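Long-range contact in SWD1-like protein (Myceliophthora thermophila, PDB 6E29), which probably serves as a WD-repeat scaffold subunit of the COMPASS histone H3K4 methyltransferase, contributing its beta-propeller domain to the complex: residues Tyr81-Leu93 and Tyr102-Leu116. Sequence-based numbering, arbitrary orientation.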
# COMPACT_ATOMS: atom_id res chain seq x y z
N TYR B 81 12.96 -3.75 -11.81
CA TYR B 81 12.65 -4.75 -10.80
C TYR B 81 11.24 -4.55 -10.26
O TYR B 81 10.74 -3.44 -10.21
CB TYR B 81 13.67 -4.69 -9.62
CG TYR B 81 15.11 -4.90 -10.10
CD1 TYR B 81 15.58 -6.17 -10.34
CD2 TYR B 81 15.96 -3.81 -10.31
CE1 TYR B 81 16.90 -6.37 -10.79
CE2 TYR B 81 17.30 -4.00 -10.77
CZ TYR B 81 17.75 -5.28 -10.99
OH TYR B 81 19.03 -5.50 -11.43
N LEU B 82 10.59 -5.66 -9.91
CA LEU B 82 9.22 -5.62 -9.41
C LEU B 82 9.12 -6.58 -8.24
O LEU B 82 9.46 -7.76 -8.37
CB LEU B 82 8.21 -6.01 -10.50
CG LEU B 82 6.71 -6.10 -10.10
CD1 LEU B 82 6.23 -4.76 -9.68
CD2 LEU B 82 5.93 -6.63 -11.31
N LEU B 83 8.65 -6.07 -7.11
CA LEU B 83 8.51 -6.87 -5.91
C LEU B 83 7.04 -7.25 -5.76
O LEU B 83 6.17 -6.39 -5.75
CB LEU B 83 8.99 -6.05 -4.72
CG LEU B 83 9.10 -6.81 -3.42
CD1 LEU B 83 10.37 -7.62 -3.41
CD2 LEU B 83 9.07 -5.77 -2.27
N SER B 84 6.77 -8.54 -5.70
CA SER B 84 5.40 -9.03 -5.56
C SER B 84 5.24 -9.83 -4.27
O SER B 84 6.16 -10.53 -3.83
CB SER B 84 4.98 -9.90 -6.77
OG SER B 84 5.93 -10.98 -6.99
N ALA B 85 4.06 -9.76 -3.67
CA ALA B 85 3.81 -10.48 -2.43
C ALA B 85 2.48 -11.21 -2.55
O ALA B 85 1.62 -10.78 -3.30
CB ALA B 85 3.77 -9.50 -1.25
N CYS B 86 2.30 -12.29 -1.78
CA CYS B 86 1.06 -13.06 -1.92
C CYS B 86 0.53 -13.48 -0.56
O CYS B 86 1.21 -13.38 0.46
CB CYS B 86 1.26 -14.30 -2.80
SG CYS B 86 2.28 -15.60 -2.11
N GLN B 87 -0.70 -14.00 -0.56
CA GLN B 87 -1.26 -14.60 0.64
C GLN B 87 -0.60 -15.91 1.00
O GLN B 87 -0.83 -16.41 2.11
CB GLN B 87 -2.76 -14.84 0.46
CG GLN B 87 -3.57 -13.57 0.46
CD GLN B 87 -5.03 -13.80 0.09
OE1 GLN B 87 -5.42 -14.89 -0.36
NE2 GLN B 87 -5.85 -12.76 0.29
N GLY B 88 0.17 -16.49 0.08
CA GLY B 88 0.85 -17.74 0.34
C GLY B 88 2.20 -17.55 1.00
O GLY B 88 3.06 -18.43 0.87
N TRP B 89 2.40 -16.40 1.67
CA TRP B 89 3.53 -16.13 2.58
C TRP B 89 4.83 -15.74 1.87
O TRP B 89 5.89 -15.74 2.48
CB TRP B 89 3.86 -17.32 3.51
CG TRP B 89 2.69 -17.95 4.21
CD1 TRP B 89 1.37 -17.59 4.12
CD2 TRP B 89 2.74 -19.05 5.14
NE1 TRP B 89 0.60 -18.40 4.93
CE2 TRP B 89 1.41 -19.30 5.56
CE3 TRP B 89 3.77 -19.85 5.65
CZ2 TRP B 89 1.09 -20.31 6.48
CZ3 TRP B 89 3.46 -20.84 6.57
CH2 TRP B 89 2.13 -21.06 6.97
N LYS B 90 4.80 -15.40 0.60
CA LYS B 90 6.03 -15.22 -0.15
C LYS B 90 6.16 -13.80 -0.70
O LYS B 90 5.16 -13.13 -1.02
CB LYS B 90 6.11 -16.22 -1.31
CG LYS B 90 5.92 -17.67 -0.87
CD LYS B 90 5.78 -18.63 -2.09
CE LYS B 90 7.04 -18.76 -2.92
NZ LYS B 90 6.81 -19.65 -4.12
N VAL B 91 7.40 -13.35 -0.79
CA VAL B 91 7.78 -12.11 -1.47
C VAL B 91 8.88 -12.45 -2.48
O VAL B 91 9.85 -13.14 -2.14
CB VAL B 91 8.27 -11.04 -0.48
CG1 VAL B 91 8.77 -9.82 -1.20
CG2 VAL B 91 7.15 -10.62 0.47
N ILE B 92 8.74 -11.95 -3.72
CA ILE B 92 9.68 -12.24 -4.80
C ILE B 92 10.10 -10.93 -5.46
O ILE B 92 9.25 -10.07 -5.72
CB ILE B 92 9.07 -13.20 -5.85
CG1 ILE B 92 8.80 -14.58 -5.24
CG2 ILE B 92 9.93 -13.28 -7.12
CD1 ILE B 92 8.06 -15.53 -6.22
N LEU B 93 11.39 -10.80 -5.76
CA LEU B 93 11.92 -9.70 -6.54
C LEU B 93 12.23 -10.24 -7.92
O LEU B 93 13.12 -11.09 -8.08
CB LEU B 93 13.19 -9.10 -5.96
CG LEU B 93 13.55 -7.85 -6.78
CD1 LEU B 93 12.49 -6.83 -6.63
CD2 LEU B 93 14.84 -7.28 -6.30
N TYR B 102 14.75 -12.95 -9.26
CA TYR B 102 16.06 -12.45 -8.84
C TYR B 102 16.32 -12.68 -7.36
O TYR B 102 17.46 -13.00 -6.97
CB TYR B 102 16.15 -10.98 -9.21
CG TYR B 102 17.38 -10.24 -8.80
CD1 TYR B 102 18.65 -10.63 -9.23
CD2 TYR B 102 17.27 -9.13 -7.97
CE1 TYR B 102 19.77 -9.93 -8.86
CE2 TYR B 102 18.38 -8.44 -7.58
CZ TYR B 102 19.63 -8.84 -8.03
OH TYR B 102 20.75 -8.12 -7.62
N ARG B 103 15.30 -12.50 -6.52
CA ARG B 103 15.35 -12.79 -5.08
C ARG B 103 14.00 -13.33 -4.63
O ARG B 103 12.96 -13.00 -5.22
CB ARG B 103 15.66 -11.56 -4.21
CG ARG B 103 17.00 -10.90 -4.46
CD ARG B 103 18.12 -11.66 -3.81
NE ARG B 103 19.44 -11.09 -4.09
CZ ARG B 103 20.21 -11.45 -5.12
NH1 ARG B 103 19.78 -12.36 -6.01
NH2 ARG B 103 21.41 -10.91 -5.30
N GLU B 104 14.01 -14.11 -3.56
CA GLU B 104 12.78 -14.71 -3.06
C GLU B 104 12.85 -14.91 -1.55
O GLU B 104 13.79 -15.54 -1.05
CB GLU B 104 12.58 -16.06 -3.75
CG GLU B 104 11.30 -16.73 -3.39
CD GLU B 104 11.07 -17.97 -4.25
OE1 GLU B 104 9.99 -18.58 -4.13
OE2 GLU B 104 11.98 -18.35 -5.03
N VAL B 105 11.83 -14.45 -0.82
CA VAL B 105 11.81 -14.49 0.64
C VAL B 105 10.47 -15.06 1.10
O VAL B 105 9.41 -14.56 0.71
CB VAL B 105 12.03 -13.08 1.24
CG1 VAL B 105 12.10 -13.15 2.80
CG2 VAL B 105 13.29 -12.43 0.65
N ARG B 106 10.53 -16.13 1.90
CA ARG B 106 9.34 -16.80 2.43
C ARG B 106 9.16 -16.51 3.92
O ARG B 106 10.09 -16.69 4.71
CB ARG B 106 9.42 -18.31 2.18
CG ARG B 106 9.75 -18.62 0.72
CD ARG B 106 9.86 -20.12 0.46
NE ARG B 106 11.20 -20.48 -0.02
CZ ARG B 106 11.61 -20.31 -1.27
NH1 ARG B 106 10.77 -19.79 -2.14
NH2 ARG B 106 12.84 -20.66 -1.65
N PHE B 107 7.97 -16.08 4.29
CA PHE B 107 7.66 -15.76 5.68
C PHE B 107 6.83 -16.89 6.29
O PHE B 107 6.65 -17.94 5.69
CB PHE B 107 6.95 -14.41 5.77
CG PHE B 107 7.79 -13.24 5.34
CD1 PHE B 107 7.72 -12.77 4.03
CD2 PHE B 107 8.70 -12.65 6.22
CE1 PHE B 107 8.52 -11.71 3.61
CE2 PHE B 107 9.51 -11.59 5.81
CZ PHE B 107 9.41 -11.11 4.48
N ARG B 108 6.29 -16.67 7.49
CA ARG B 108 5.49 -17.68 8.16
C ARG B 108 4.01 -17.30 8.22
O ARG B 108 3.25 -17.85 9.03
CB ARG B 108 6.03 -17.95 9.56
CG ARG B 108 7.54 -17.77 9.72
CD ARG B 108 7.96 -17.89 11.21
NE ARG B 108 7.15 -17.01 12.07
CZ ARG B 108 7.62 -15.99 12.81
NH1 ARG B 108 8.91 -15.70 12.82
NH2 ARG B 108 6.78 -15.26 13.55
N ALA B 109 3.57 -16.41 7.33
CA ALA B 109 2.27 -15.77 7.43
C ALA B 109 1.97 -15.07 6.12
O ALA B 109 2.90 -14.67 5.39
CB ALA B 109 2.22 -14.77 8.60
N PRO B 110 0.69 -14.89 5.78
CA PRO B 110 0.33 -14.09 4.61
C PRO B 110 0.91 -12.69 4.68
O PRO B 110 1.02 -12.08 5.75
CB PRO B 110 -1.21 -14.04 4.67
CG PRO B 110 -1.59 -15.29 5.47
CD PRO B 110 -0.48 -15.49 6.46
N VAL B 111 1.24 -12.14 3.52
CA VAL B 111 1.85 -10.81 3.43
C VAL B 111 0.74 -9.82 3.11
O VAL B 111 0.09 -9.94 2.06
CB VAL B 111 2.98 -10.78 2.39
CG1 VAL B 111 3.75 -9.45 2.43
CG2 VAL B 111 3.98 -11.99 2.57
N TYR B 112 0.46 -8.89 4.03
CA TYR B 112 -0.46 -7.79 3.70
C TYR B 112 0.08 -6.97 2.52
O TYR B 112 -0.66 -6.52 1.65
CB TYR B 112 -0.62 -6.86 4.90
CG TYR B 112 -1.49 -7.31 6.06
CD1 TYR B 112 -2.85 -7.60 5.87
CD2 TYR B 112 -0.97 -7.31 7.37
CE1 TYR B 112 -3.66 -7.94 6.95
CE2 TYR B 112 -1.76 -7.66 8.44
CZ TYR B 112 -3.10 -7.95 8.23
OH TYR B 112 -3.89 -8.30 9.29
N GLY B 113 1.38 -6.70 2.51
CA GLY B 113 1.99 -5.96 1.44
C GLY B 113 3.46 -5.77 1.71
O GLY B 113 3.94 -5.81 2.86
N ALA B 114 4.22 -5.63 0.65
CA ALA B 114 5.66 -5.40 0.76
C ALA B 114 6.06 -4.25 -0.17
O ALA B 114 5.58 -4.16 -1.30
CB ALA B 114 6.49 -6.67 0.43
N GLU B 115 6.93 -3.36 0.33
CA GLU B 115 7.32 -2.16 -0.40
C GLU B 115 8.82 -2.12 -0.56
O GLU B 115 9.55 -2.39 0.40
CB GLU B 115 6.91 -0.88 0.31
CG GLU B 115 5.42 -0.58 0.19
CD GLU B 115 5.09 0.06 -1.14
OE1 GLU B 115 5.64 1.15 -1.41
OE2 GLU B 115 4.30 -0.53 -1.93
N LEU B 116 9.28 -1.76 -1.75
CA LEU B 116 10.72 -1.60 -1.98
C LEU B 116 11.24 -0.28 -1.43
O LEU B 116 10.54 0.74 -1.44
CB LEU B 116 11.03 -1.68 -3.48
CG LEU B 116 11.20 -3.06 -4.09
CD1 LEU B 116 11.43 -2.90 -5.64
CD2 LEU B 116 12.36 -3.84 -3.46
O HOH W 1 5.13 -6.10 -3.21
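In the second half of a WD-type beta-propeller blade, Lys-90 to Leu-93 pair with Arg-103 to Arg-106 as the third and fourth strands of a four-stranded antiparallel sheet, 100-106 lying at its edge. Val-91 and Val-105 form a hydrogen-bonded pair, Val-105 N lying 2.7 Å from Val-91 O. At the hairpin end of this pairing a classic beta bulge sets Tyr-102 and Arg-103 against Leu-93, whose O accepts from both their N atoms. CD2 of Leu-93 meets the edge of the Tyr-102 ring at CD2 (3.5 Å), while Tyr-81 CE1 lies over one ring face; the ring's hydroxyl bonds to His-122. On the face bearing Ile-92, Glu-104 is extended, CG anti to the backbone N (chi1 -176°), which carries its OE1 to 3.4 Å from Lys-90 NZ in a salt bridge; that ammonium also bonds to Gly-65 O.

In the linker, Phe-107 N reaches Trp-89 O almost straight (2.8 Å, 175° at the hydrogen), and Val-91 CG2 touches the Phe-107 ring edge at CE1 (3.6 Å). The Trp-89 indole lies with one face over the Arg-108 to Ala-109 backbone, its NE1 3.5 Å from Pro-110 CD. Val-111 N then bonds to Cys-86 O. From here the chain enters the next blade, where Ala-114 CB packs on Leu-83 CD2 (3.8 Å) and Val-91 CG2 (4.0 Å). A water donates to both Leu-83 O and Ala-114 O, linking the blades. Strand 70-75 flanks 81-86 within its blade, and Phe-124 of strand 123-128 packs against Leu-83, Val-91 and Phe-107 from the following blade.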